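Local coordinates for protein phosphate transporter (Thermotoga maritima MSB8, PDB 6L85) that probably imports phosphate across the cell membrane by coupling its uptake to sodium ions, as a bacterial relative of the human SLC20 carriers, at residues 54-59 against 192-197; 60-65 against 282-287; 247-252 against 330-335; 324-329 against 352-357. One frame throughout, in Å; residues are numbered along the deposited sequence.

Contact 1. Residues 54-59 against 192-197; sequences VMFGSH and KKTLKQ. With LMT (dodecyl-beta-D-maltoside), chain N; LMT (dodecyl-beta-D-maltoside), chain O.
Thr194 OG1 is gripped by two groups of the segment 54-59: it donates to Met55 O at 2.8 Å and accepts from His59 NE2 at 3.1 Å. The hydroxyl meets Met55 O in the carbonyl plane, with a C=O...donor angle of 158°, while the imidazole N-H points at the oxygen almost straight, at 171°, and within its own ring plane. A single side-chain oxygen thus serves as donor and acceptor at once, tying a main-chain carbonyl and a ring together. The torsion of Thr194 (chi1 -63°) turns OG1 to this side and sends CG2 on to the dodecyl maltoside of chain O. Over one face of the imidazole lies Lys193 CE, 3.8 Å from the centroid of the His59 ring, a CH-pi contact; Ser58 OG lies over the opposite face. The lysine chain bends at chi2 and chi3 to make this pass, and its NZ continues to Ser339 O. The bonds join the junction of helices 38-56 and 58-66 to the C-terminal end of helix 167-194, where Lys196 leaves helical geometry with positive phi. Were His59 an alanine, Thr194 OG1 would probably lose its ring donor and Lys193 CE the face it lies over. The Phe56 ring, with His59 CD2 over one face, meets Lys193 CB through CE1 at 3.9 Å, and also packs on Leu335 and Ser338 of helix 320-339. Farther along, Gln197 OE1 accepts a hydrogen bond from O3' of the dodecyl maltoside of chain N at 3.1 Å.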
# COMPACT_ATOMS: atom_id res chain seq x y z
N VAL B 54 -7.27 -5.51 -6.74
CA VAL B 54 -6.07 -5.71 -7.54
C VAL B 54 -5.06 -6.61 -6.82
O VAL B 54 -4.35 -7.39 -7.46
CB VAL B 54 -5.45 -4.33 -7.89
CG1 VAL B 54 -3.96 -4.48 -8.20
CG2 VAL B 54 -6.19 -3.71 -9.08
N MET B 55 -4.94 -6.49 -5.50
CA MET B 55 -3.93 -7.29 -4.82
C MET B 55 -4.39 -8.73 -4.57
O MET B 55 -3.55 -9.63 -4.45
CB MET B 55 -3.54 -6.62 -3.49
CG MET B 55 -2.75 -5.29 -3.66
SD MET B 55 -2.26 -4.57 -2.07
CE MET B 55 -1.25 -5.87 -1.35
N PHE B 56 -5.71 -8.97 -4.47
CA PHE B 56 -6.17 -10.29 -4.05
C PHE B 56 -7.40 -10.80 -4.78
O PHE B 56 -7.87 -11.88 -4.44
CB PHE B 56 -6.44 -10.30 -2.52
CG PHE B 56 -6.01 -11.57 -1.83
CD1 PHE B 56 -4.68 -11.98 -1.86
CD2 PHE B 56 -6.94 -12.36 -1.17
CE1 PHE B 56 -4.28 -13.17 -1.25
CE2 PHE B 56 -6.55 -13.58 -0.55
CZ PHE B 56 -5.21 -13.98 -0.59
N GLY B 57 -7.93 -10.08 -5.78
CA GLY B 57 -9.19 -10.42 -6.42
C GLY B 57 -9.16 -11.56 -7.44
O GLY B 57 -10.24 -12.03 -7.83
N SER B 58 -7.99 -12.03 -7.88
CA SER B 58 -7.99 -13.02 -8.95
C SER B 58 -8.43 -14.40 -8.46
O SER B 58 -8.97 -15.20 -9.25
CB SER B 58 -6.61 -13.10 -9.62
OG SER B 58 -5.64 -13.56 -8.70
N HIS B 59 -8.23 -14.70 -7.18
CA HIS B 59 -8.43 -16.05 -6.66
C HIS B 59 -9.90 -16.46 -6.67
O HIS B 59 -10.24 -17.55 -7.13
CB HIS B 59 -7.82 -16.13 -5.26
CG HIS B 59 -6.42 -15.61 -5.21
ND1 HIS B 59 -5.36 -16.27 -5.78
CD2 HIS B 59 -5.92 -14.45 -4.70
CE1 HIS B 59 -4.26 -15.56 -5.61
NE2 HIS B 59 -4.57 -14.46 -4.95
N LYS B 192 2.05 -14.85 -0.14
CA LYS B 192 1.95 -16.29 -0.36
C LYS B 192 1.11 -16.60 -1.60
O LYS B 192 1.60 -17.21 -2.54
CB LYS B 192 1.36 -16.96 0.89
CG LYS B 192 1.19 -18.47 0.76
CD LYS B 192 2.53 -19.18 0.87
CE LYS B 192 2.47 -20.62 0.36
NZ LYS B 192 2.94 -20.70 -1.05
N LYS B 193 -0.15 -16.17 -1.62
CA LYS B 193 -1.06 -16.56 -2.70
C LYS B 193 -0.90 -15.71 -3.96
O LYS B 193 -0.98 -16.24 -5.07
CB LYS B 193 -2.51 -16.47 -2.23
CG LYS B 193 -2.88 -17.52 -1.23
CD LYS B 193 -3.67 -18.63 -1.92
CE LYS B 193 -4.82 -18.05 -2.74
NZ LYS B 193 -5.69 -19.15 -3.24
N THR B 194 -0.74 -14.40 -3.84
CA THR B 194 -0.70 -13.63 -5.09
C THR B 194 0.68 -13.66 -5.72
O THR B 194 0.80 -13.89 -6.93
CB THR B 194 -1.15 -12.19 -4.86
OG1 THR B 194 -2.52 -12.18 -4.43
CG2 THR B 194 -1.05 -11.38 -6.17
N LEU B 195 1.73 -13.39 -4.94
CA LEU B 195 3.08 -13.36 -5.48
C LEU B 195 3.72 -14.74 -5.54
O LEU B 195 4.81 -14.87 -6.10
CB LEU B 195 3.98 -12.43 -4.67
CG LEU B 195 3.49 -11.01 -4.48
CD1 LEU B 195 4.58 -10.20 -3.80
CD2 LEU B 195 3.08 -10.38 -5.82
N LYS B 196 3.07 -15.75 -4.97
CA LYS B 196 3.50 -17.15 -5.07
C LYS B 196 4.92 -17.35 -4.54
O LYS B 196 5.74 -18.03 -5.15
CB LYS B 196 3.37 -17.64 -6.52
CG LYS B 196 1.93 -18.03 -6.88
CD LYS B 196 1.41 -17.26 -8.09
CE LYS B 196 1.85 -17.93 -9.39
NZ LYS B 196 1.08 -17.47 -10.59
N GLN B 197 5.19 -16.78 -3.35
CA GLN B 197 6.47 -16.93 -2.67
C GLN B 197 6.38 -18.01 -1.59
O GLN B 197 5.28 -18.36 -1.14
CB GLN B 197 6.91 -15.60 -2.04
CG GLN B 197 7.10 -14.45 -3.03
CD GLN B 197 8.28 -14.67 -3.98
OE1 GLN B 197 9.43 -14.39 -3.64
NE2 GLN B 197 7.99 -15.17 -5.17
C1' LMT N . 9.66 -11.17 -5.90
C2' LMT N . 11.00 -11.43 -5.25
C3' LMT N . 11.87 -12.33 -6.10
C4' LMT N . 11.56 -12.16 -7.57
C5' LMT N . 10.07 -12.36 -7.85
C6' LMT N . 9.84 -13.71 -8.46
O1' LMT N . 8.66 -11.03 -4.87
O2' LMT N . 11.67 -10.21 -5.02
O3' LMT N . 11.70 -13.67 -5.70
O5' LMT N . 9.29 -12.27 -6.67
O6' LMT N . 9.85 -13.59 -9.87
C1 LMT N . 8.23 -9.69 -4.55
C2 LMT N . 9.12 -9.14 -3.40
C3 LMT N . 8.22 -8.96 -2.16
C4 LMT N . 7.39 -7.69 -2.35
C5 LMT N . 6.57 -7.55 -1.06
C6 LMT N . 5.41 -6.57 -1.31
C7 LMT N . 4.96 -6.02 0.06
C8 LMT N . 3.47 -5.56 -0.10
C9 LMT N . 3.38 -4.02 -0.19
C10 LMT N . 1.89 -3.61 -0.31
C11 LMT N . 1.34 -3.36 1.10
C12 LMT N . 0.42 -2.14 1.13
C1' LMT O . 1.46 -11.37 -9.84
C2' LMT O . 0.62 -12.09 -10.86
C3' LMT O . 1.09 -13.50 -11.22
C4' LMT O . 2.58 -13.66 -11.12
C5' LMT O . 3.09 -12.97 -9.86
C6' LMT O . 4.56 -13.25 -9.65
O1' LMT O . 1.22 -9.96 -10.01
O2' LMT O . -0.71 -12.22 -10.38
O3' LMT O . 0.66 -13.74 -12.54
O5' LMT O . 2.84 -11.57 -9.97
O6' LMT O . 4.80 -14.65 -9.77
C1 LMT O . 0.11 -9.41 -9.28
C2 LMT O . 0.22 -7.87 -9.38
C3 LMT O . 0.05 -7.28 -7.96
C4 LMT O . -0.35 -5.81 -8.15
C5 LMT O . -0.15 -5.09 -6.80
C6 LMT O . 0.14 -3.62 -7.13
C7 LMT O . -0.23 -2.78 -5.89
C8 LMT O . 0.97 -2.79 -4.91
C9 LMT O . 0.47 -2.28 -3.54
C10 LMT O . 0.67 -0.74 -3.44
C11 LMT O . 0.59 -0.34 -1.96
C12 LMT O . 0.42 1.18 -1.84

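Contact 2. Residues 60-65 against 282-287; sequences VSQTIV and VEIPFL. With LMT (dodecyl-beta-D-maltoside), chain O.
Helix 60-65 and the extended run 282-284 come nearest at Gln62 and Val282, whose CA atoms lie 6.5 Å apart. No hydrogen bond passes directly between the segments; one is a regular helix, the other an extended loop that enters helix 286-302 with Pro285 at its N-cap position. What fills the interface is mostly aliphatic. Ile284 points its side chain at the helix, and its CD1 rests 3.7 Å from Ser61 CB, with CG1 close behind on the same carbon. Carrying CG1 anti to the carbonyl carbon (chi1 -59°), Ile284 lays this branch between Ser61 and Gln62, and CG1 is 3.9 Å from Gln62 CG. One turn on, Val65 CG2 meets Ile284 CD1 at 4.0 Å, the two side chains running past each other in opposite directions, while Val65 CG1 faces Val282 CG1 at 4.2 Å. The serine thus offers its methylene to the isoleucine; its hydroxyl is bonded back to Gly57 O, in the turn just before the helix. A water links the two segments beside this packing: it accepts from Ile284 N at 2.8 Å and, weakly, from Gln62 NE2. Beyond the proline, Phe286 CZ touches C2 of the dodecyl maltoside of chain O at 3.3 Å, an oblique approach, and the same phenylalanine packs on Glu201 of the second subunit. Helix 260-275 borders the contact, Ser61 packing on its Ala260 and Val282 on its Ile271, and Leu289, farther along helix 286-302, touches both Ser61 and Ile284.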
# COMPACT_ATOMS: atom_id res chain seq x y z
N VAL B 60 -10.79 -15.58 -6.20
CA VAL B 60 -12.21 -15.90 -6.30
C VAL B 60 -12.71 -15.76 -7.74
O VAL B 60 -13.67 -16.44 -8.14
CB VAL B 60 -13.02 -15.03 -5.31
CG1 VAL B 60 -14.52 -15.34 -5.43
CG2 VAL B 60 -12.52 -15.26 -3.89
N SER B 61 -12.11 -14.86 -8.52
CA SER B 61 -12.46 -14.73 -9.94
C SER B 61 -12.31 -16.06 -10.68
O SER B 61 -13.11 -16.39 -11.57
CB SER B 61 -11.62 -13.63 -10.61
OG SER B 61 -11.80 -12.37 -9.97
N GLN B 62 -11.28 -16.84 -10.33
CA GLN B 62 -11.12 -18.17 -10.93
C GLN B 62 -12.30 -19.08 -10.61
O GLN B 62 -12.78 -19.84 -11.47
CB GLN B 62 -9.82 -18.81 -10.46
CG GLN B 62 -8.58 -18.19 -11.06
CD GLN B 62 -7.39 -18.38 -10.16
OE1 GLN B 62 -7.34 -19.37 -9.40
NE2 GLN B 62 -6.44 -17.43 -10.19
N THR B 63 -12.80 -19.02 -9.36
CA THR B 63 -13.93 -19.87 -8.99
C THR B 63 -15.19 -19.46 -9.73
O THR B 63 -15.95 -20.31 -10.20
CB THR B 63 -14.15 -19.82 -7.48
OG1 THR B 63 -12.93 -20.19 -6.83
CG2 THR B 63 -15.28 -20.79 -7.07
N ILE B 64 -15.44 -18.16 -9.84
CA ILE B 64 -16.59 -17.72 -10.63
C ILE B 64 -16.46 -18.22 -12.07
O ILE B 64 -17.46 -18.58 -12.71
CB ILE B 64 -16.75 -16.19 -10.56
CG1 ILE B 64 -17.04 -15.76 -9.12
CG2 ILE B 64 -17.85 -15.70 -11.52
CD1 ILE B 64 -18.29 -16.37 -8.52
N VAL B 65 -15.24 -18.25 -12.62
CA VAL B 65 -15.10 -18.65 -14.02
C VAL B 65 -15.40 -20.15 -14.19
O VAL B 65 -16.11 -20.53 -15.13
CB VAL B 65 -13.72 -18.26 -14.57
CG1 VAL B 65 -13.45 -18.97 -15.89
CG2 VAL B 65 -13.65 -16.74 -14.80
N VAL B 282 -6.82 -21.42 -15.31
CA VAL B 282 -7.31 -20.12 -15.76
C VAL B 282 -6.42 -19.01 -15.21
O VAL B 282 -6.12 -18.98 -14.01
CB VAL B 282 -8.77 -19.91 -15.31
CG1 VAL B 282 -9.24 -18.49 -15.62
CG2 VAL B 282 -9.67 -20.94 -15.97
N GLU B 283 -5.99 -18.10 -16.07
CA GLU B 283 -5.31 -16.88 -15.65
C GLU B 283 -6.26 -15.71 -15.86
O GLU B 283 -6.72 -15.47 -16.99
CB GLU B 283 -4.01 -16.68 -16.43
CG GLU B 283 -3.28 -17.98 -16.75
CD GLU B 283 -2.47 -17.89 -18.04
OE1 GLU B 283 -2.96 -17.28 -19.02
OE2 GLU B 283 -1.34 -18.45 -18.07
N ILE B 284 -6.59 -15.01 -14.78
CA ILE B 284 -7.52 -13.88 -14.87
C ILE B 284 -6.81 -12.68 -15.48
O ILE B 284 -5.83 -12.19 -14.89
CB ILE B 284 -8.12 -13.53 -13.50
CG1 ILE B 284 -8.86 -14.74 -12.92
CG2 ILE B 284 -9.07 -12.33 -13.64
CD1 ILE B 284 -10.16 -15.05 -13.65
N PRO B 285 -7.25 -12.18 -16.63
CA PRO B 285 -6.60 -11.00 -17.23
C PRO B 285 -6.73 -9.78 -16.33
O PRO B 285 -7.82 -9.44 -15.86
CB PRO B 285 -7.35 -10.81 -18.56
CG PRO B 285 -8.08 -12.12 -18.81
CD PRO B 285 -8.39 -12.65 -17.43
N PHE B 286 -5.59 -9.13 -16.07
CA PHE B 286 -5.58 -8.01 -15.15
C PHE B 286 -6.55 -6.92 -15.57
O PHE B 286 -7.10 -6.22 -14.72
CB PHE B 286 -4.16 -7.45 -15.01
CG PHE B 286 -3.53 -7.79 -13.69
CD1 PHE B 286 -4.15 -7.39 -12.51
CD2 PHE B 286 -2.38 -8.55 -13.62
CE1 PHE B 286 -3.61 -7.71 -11.28
CE2 PHE B 286 -1.84 -8.88 -12.39
CZ PHE B 286 -2.46 -8.46 -11.21
N LEU B 287 -6.77 -6.77 -16.87
CA LEU B 287 -7.78 -5.83 -17.34
C LEU B 287 -9.14 -6.08 -16.68
O LEU B 287 -9.81 -5.13 -16.27
CB LEU B 287 -7.88 -5.93 -18.87
CG LEU B 287 -8.36 -4.71 -19.66
CD1 LEU B 287 -7.91 -3.43 -18.96
CD2 LEU B 287 -7.80 -4.75 -21.08
C1' LMT O . 1.46 -11.37 -9.84
C2' LMT O . 0.62 -12.09 -10.86
C3' LMT O . 1.09 -13.50 -11.22
C4' LMT O . 2.58 -13.66 -11.12
C5' LMT O . 3.09 -12.97 -9.86
C6' LMT O . 4.56 -13.25 -9.65
O1' LMT O . 1.22 -9.96 -10.01
O2' LMT O . -0.71 -12.22 -10.38
O3' LMT O . 0.66 -13.74 -12.54
O5' LMT O . 2.84 -11.57 -9.97
O6' LMT O . 4.80 -14.65 -9.77
C1 LMT O . 0.11 -9.41 -9.28
C2 LMT O . 0.22 -7.87 -9.38
C3 LMT O . 0.05 -7.28 -7.96
C4 LMT O . -0.35 -5.81 -8.15
C5 LMT O . -0.15 -5.09 -6.80
C6 LMT O . 0.14 -3.62 -7.13
C7 LMT O . -0.23 -2.78 -5.89
C8 LMT O . 0.97 -2.79 -4.91
C9 LMT O . 0.47 -2.28 -3.54
C10 LMT O . 0.67 -0.74 -3.44
C11 LMT O . 0.59 -0.34 -1.96
C12 LMT O . 0.42 1.18 -1.84
O HOH W 1 -5.04 -15.27 -12.43

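Contact 3. Residues 247-252 against 330-335; sequences SCYVSF and TATTVL. With NA (sodium ion), chain S.
Tyr249 reaches across to the segment 330-335 with its ring and hydroxyl. From CB, with CG anti to the backbone N (chi1 -175°), the ring swings over Ala331, whose CB lies beneath one face, 3.4 Å from the centroid of the Tyr249 ring and only 12° off the normal. This is a CH-pi contact centred on the ring, the methyl lying close to all six of its carbons. At the far rim CE1 meets Leu335 CD1 edge-on at 3.7 Å. The tip, OH, makes a weak hydrogen bond of 3.4 Å to Thr332 OG1, a hydroxyl whose stronger partner is Phe328 O of its own helix. The small methyl of Ala331 thus allows a flat ring to lie close against the helix, and the CA atoms of Val250 and Ala331 approach to 4.5 Å. Val250 completes this side: its CG2 touches Ala331 CB at 3.9 Å and its CG1 touches Thr330 CG2 at 4.0 Å. Toward the C-terminal end, Phe252 presents its ring edge to Leu335 CD2. The segments run nearly parallel, their axes crossing at 21°. On the other side of helix 247-252, Ser247 OG binds a sodium ion together with Thr29, Gln243 and Asp327, the last a residue of the same helix as Thr330. The pair is wrapped by further helices: 167-194 covers Tyr249 and Leu335 with Met186, 346-357 packs on Thr330, and 2-32 and 38-56 border the face of Ser247 and Ser251.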
# COMPACT_ATOMS: atom_id res chain seq x y z
N SER B 247 -12.36 -0.33 9.36
CA SER B 247 -13.25 -0.19 8.20
C SER B 247 -12.48 -0.31 6.89
O SER B 247 -12.99 -0.89 5.91
CB SER B 247 -13.98 1.15 8.27
OG SER B 247 -15.20 1.01 8.97
N CYS B 248 -11.27 0.25 6.84
CA CYS B 248 -10.41 0.07 5.66
C CYS B 248 -10.12 -1.41 5.43
O CYS B 248 -10.10 -1.88 4.28
CB CYS B 248 -9.08 0.80 5.83
SG CYS B 248 -9.16 2.59 5.96
N TYR B 249 -9.82 -2.12 6.51
CA TYR B 249 -9.56 -3.55 6.43
C TYR B 249 -10.75 -4.28 5.80
O TYR B 249 -10.59 -5.11 4.88
CB TYR B 249 -9.25 -4.05 7.85
CG TYR B 249 -8.83 -5.50 8.00
CD1 TYR B 249 -8.19 -6.20 6.99
CD2 TYR B 249 -9.08 -6.17 9.20
CE1 TYR B 249 -7.80 -7.52 7.16
CE2 TYR B 249 -8.72 -7.50 9.38
CZ TYR B 249 -8.07 -8.17 8.35
OH TYR B 249 -7.71 -9.49 8.54
N VAL B 250 -11.98 -3.91 6.20
CA VAL B 250 -13.14 -4.55 5.59
C VAL B 250 -13.24 -4.20 4.11
O VAL B 250 -13.52 -5.07 3.28
CB VAL B 250 -14.46 -4.22 6.32
CG1 VAL B 250 -15.62 -4.99 5.69
CG2 VAL B 250 -14.37 -4.59 7.78
N SER B 251 -13.03 -2.92 3.76
CA SER B 251 -13.08 -2.47 2.36
C SER B 251 -12.14 -3.26 1.46
O SER B 251 -12.50 -3.65 0.34
CB SER B 251 -12.71 -1.00 2.29
OG SER B 251 -13.85 -0.19 2.33
N PHE B 252 -10.90 -3.41 1.91
CA PHE B 252 -9.90 -4.19 1.20
C PHE B 252 -10.38 -5.62 0.98
O PHE B 252 -10.32 -6.15 -0.14
CB PHE B 252 -8.60 -4.18 2.01
CG PHE B 252 -7.46 -4.95 1.39
CD1 PHE B 252 -7.34 -6.32 1.59
CD2 PHE B 252 -6.49 -4.30 0.63
CE1 PHE B 252 -6.29 -7.04 1.03
CE2 PHE B 252 -5.43 -5.02 0.07
CZ PHE B 252 -5.33 -6.38 0.27
N THR B 330 -15.30 -9.45 10.40
CA THR B 330 -15.80 -9.53 9.03
C THR B 330 -14.65 -9.64 8.04
O THR B 330 -14.64 -10.52 7.17
CB THR B 330 -16.63 -8.30 8.72
OG1 THR B 330 -17.76 -8.29 9.60
CG2 THR B 330 -17.09 -8.32 7.27
N ALA B 331 -13.67 -8.74 8.17
CA ALA B 331 -12.58 -8.68 7.21
C ALA B 331 -11.74 -9.94 7.26
O ALA B 331 -11.35 -10.46 6.21
CB ALA B 331 -11.72 -7.44 7.48
N THR B 332 -11.46 -10.43 8.47
CA THR B 332 -10.73 -11.69 8.61
C THR B 332 -11.47 -12.84 7.95
O THR B 332 -10.88 -13.61 7.17
CB THR B 332 -10.50 -11.99 10.09
OG1 THR B 332 -9.92 -10.84 10.71
CG2 THR B 332 -9.59 -13.22 10.25
N THR B 333 -12.76 -13.00 8.25
CA THR B 333 -13.53 -14.07 7.63
C THR B 333 -13.45 -13.98 6.11
O THR B 333 -13.22 -14.98 5.42
CB THR B 333 -14.99 -13.99 8.10
OG1 THR B 333 -15.03 -14.04 9.52
CG2 THR B 333 -15.81 -15.17 7.53
N VAL B 334 -13.63 -12.76 5.57
CA VAL B 334 -13.76 -12.58 4.14
C VAL B 334 -12.42 -12.81 3.44
O VAL B 334 -12.36 -13.43 2.38
CB VAL B 334 -14.36 -11.19 3.84
CG1 VAL B 334 -14.19 -10.80 2.35
CG2 VAL B 334 -15.84 -11.13 4.26
N LEU B 335 -11.32 -12.35 4.06
CA LEU B 335 -9.99 -12.56 3.50
C LEU B 335 -9.63 -14.03 3.50
O LEU B 335 -9.02 -14.53 2.54
CB LEU B 335 -8.95 -11.76 4.30
CG LEU B 335 -8.36 -10.48 3.73
CD1 LEU B 335 -7.14 -10.03 4.52
CD2 LEU B 335 -8.02 -10.59 2.24
NA NA S . -15.31 0.85 11.37

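Contact 4. Residues 324-329 against 352-357; sequences FTVDFS and GAVTGV. With NA (sodium ion), chain S.
Val326 overlaps three residues of the segment 352-357 with its two methyls. CG1, anti to the backbone N (chi1 161°), reaches Val354 CG2 at 3.9 Å and Ala353 CB at 4.0 Å, whereas CG2 turns to the other side and meets Val357 CG2 at 3.6 Å. The side chains of Val326 and Val357 cross at about a right angle, and CG1 of the latter passes alongside Thr325 CG2 at 3.6 Å. Ala353 lets the backbones close in, with CA atoms of Val326 and Ala353 5.2 Å apart. Helices 320-339 and 346-357 follow one another in sequence, and this is a helix-helix packing of small and branched side chains in which the short segments run at 138°, closer to antiparallel than to parallel. With both methyls gone, as in an alanine at this position, a gap would probably open against Val354 and Val357. No hydrogen bond crosses the interface; the hydroxyls of Thr325 and Ser329 bond back within their own helix, the former to Ser321 O. Ser329 OG gives its hydrogen to Thr325 O at 2.8 Å, tilted from the carbonyl plane, while Ser329 N reaches the same oxygen from the opposite face. On the far side of helix 324-329, Asp327 OD2 binds a sodium ion at 2.2 Å, the one that Ser247 also holds. Phe324 stacks edge-to-face with Phe239 of helix 231-258, and Phe328 likewise with Phe178 of helix 167-194.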
# COMPACT_ATOMS: atom_id res chain seq x y z
N PHE B 324 -15.36 -1.76 15.94
CA PHE B 324 -14.00 -2.28 15.74
C PHE B 324 -13.99 -3.80 15.62
O PHE B 324 -13.39 -4.36 14.69
CB PHE B 324 -13.14 -1.82 16.92
CG PHE B 324 -11.68 -2.23 16.83
CD1 PHE B 324 -10.75 -1.41 16.20
CD2 PHE B 324 -11.24 -3.41 17.43
CE1 PHE B 324 -9.41 -1.76 16.14
CE2 PHE B 324 -9.90 -3.77 17.37
CZ PHE B 324 -8.98 -2.94 16.72
N THR B 325 -14.64 -4.49 16.58
CA THR B 325 -14.67 -5.95 16.60
C THR B 325 -15.43 -6.53 15.40
O THR B 325 -15.00 -7.52 14.80
CB THR B 325 -15.28 -6.43 17.93
OG1 THR B 325 -14.41 -6.05 19.01
CG2 THR B 325 -15.48 -7.95 17.97
N VAL B 326 -16.56 -5.92 15.05
CA VAL B 326 -17.37 -6.39 13.93
C VAL B 326 -16.59 -6.30 12.63
O VAL B 326 -16.58 -7.24 11.82
CB VAL B 326 -18.67 -5.56 13.85
CG1 VAL B 326 -19.34 -5.69 12.46
CG2 VAL B 326 -19.62 -5.96 14.96
N ASP B 327 -15.92 -5.17 12.42
CA ASP B 327 -15.12 -4.99 11.21
C ASP B 327 -13.97 -5.97 11.16
O ASP B 327 -13.73 -6.62 10.13
CB ASP B 327 -14.58 -3.57 11.15
CG ASP B 327 -15.64 -2.54 10.89
OD1 ASP B 327 -16.74 -2.90 10.40
OD2 ASP B 327 -15.37 -1.35 11.17
N PHE B 328 -13.20 -6.07 12.25
CA PHE B 328 -12.07 -6.99 12.25
C PHE B 328 -12.53 -8.40 11.90
O PHE B 328 -11.93 -9.06 11.03
CB PHE B 328 -11.36 -6.99 13.61
CG PHE B 328 -10.10 -7.83 13.61
CD1 PHE B 328 -10.16 -9.21 13.79
CD2 PHE B 328 -8.87 -7.24 13.36
CE1 PHE B 328 -9.00 -9.98 13.76
CE2 PHE B 328 -7.71 -7.99 13.34
CZ PHE B 328 -7.78 -9.37 13.53
N SER B 329 -13.60 -8.88 12.55
CA SER B 329 -14.04 -10.25 12.33
C SER B 329 -14.57 -10.44 10.92
O SER B 329 -14.34 -11.49 10.30
CB SER B 329 -15.12 -10.63 13.35
OG SER B 329 -14.66 -10.34 14.66
N GLY B 352 -23.73 -11.48 10.56
CA GLY B 352 -23.27 -12.45 11.54
C GLY B 352 -22.39 -11.83 12.61
O GLY B 352 -22.57 -12.10 13.80
N ALA B 353 -21.42 -11.02 12.20
CA ALA B 353 -20.50 -10.42 13.16
C ALA B 353 -21.26 -9.53 14.15
O ALA B 353 -20.99 -9.55 15.36
CB ALA B 353 -19.41 -9.64 12.43
N VAL B 354 -22.22 -8.76 13.65
CA VAL B 354 -23.05 -7.91 14.50
C VAL B 354 -23.80 -8.77 15.52
O VAL B 354 -23.80 -8.47 16.72
CB VAL B 354 -24.01 -7.06 13.65
CG1 VAL B 354 -25.05 -6.39 14.54
CG2 VAL B 354 -23.25 -6.01 12.86
N THR B 355 -24.44 -9.85 15.06
CA THR B 355 -25.19 -10.68 16.01
C THR B 355 -24.24 -11.32 17.02
O THR B 355 -24.63 -11.56 18.17
CB THR B 355 -26.03 -11.76 15.30
OG1 THR B 355 -25.20 -12.85 14.89
CG2 THR B 355 -26.72 -11.20 14.08
N GLY B 356 -22.99 -11.56 16.63
CA GLY B 356 -22.04 -12.15 17.56
C GLY B 356 -21.55 -11.19 18.63
O GLY B 356 -21.20 -11.62 19.73
N VAL B 357 -21.48 -9.89 18.33
CA VAL B 357 -21.09 -8.96 19.40
C VAL B 357 -22.26 -8.51 20.25
O VAL B 357 -22.06 -7.80 21.25
CB VAL B 357 -20.45 -7.63 18.96
CG1 VAL B 357 -19.04 -7.85 18.45
CG2 VAL B 357 -21.34 -6.88 17.98
NA NA S . -15.31 0.85 11.37

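Overall arrangement
Contacts 1, 3 and 4 are buried, contact 2 only partly. Contacts 3 and 4 share helix 320-339 and lie 11 Å apart between centres, meeting at one sodium ion, which takes a ligand from each. Contact 3 is nearest the centre of the chain and rests on aromatic and alanine packing; contact 4 is held by methyl packing, with no hydrogen bond across it. Contacts 1 and 2 share helix 58-66, are also 11 Å apart between centres, and touch detergent and the second subunit. Contact 1 is polar, built on threonine-histidine bonds, contact 2 aliphatic with one water between its segments. Met55 on Phe252 and Phe56 on Leu335 link contact 1 to contact 3, whereas contacts 2 and 4 lie on opposite sides of the centre.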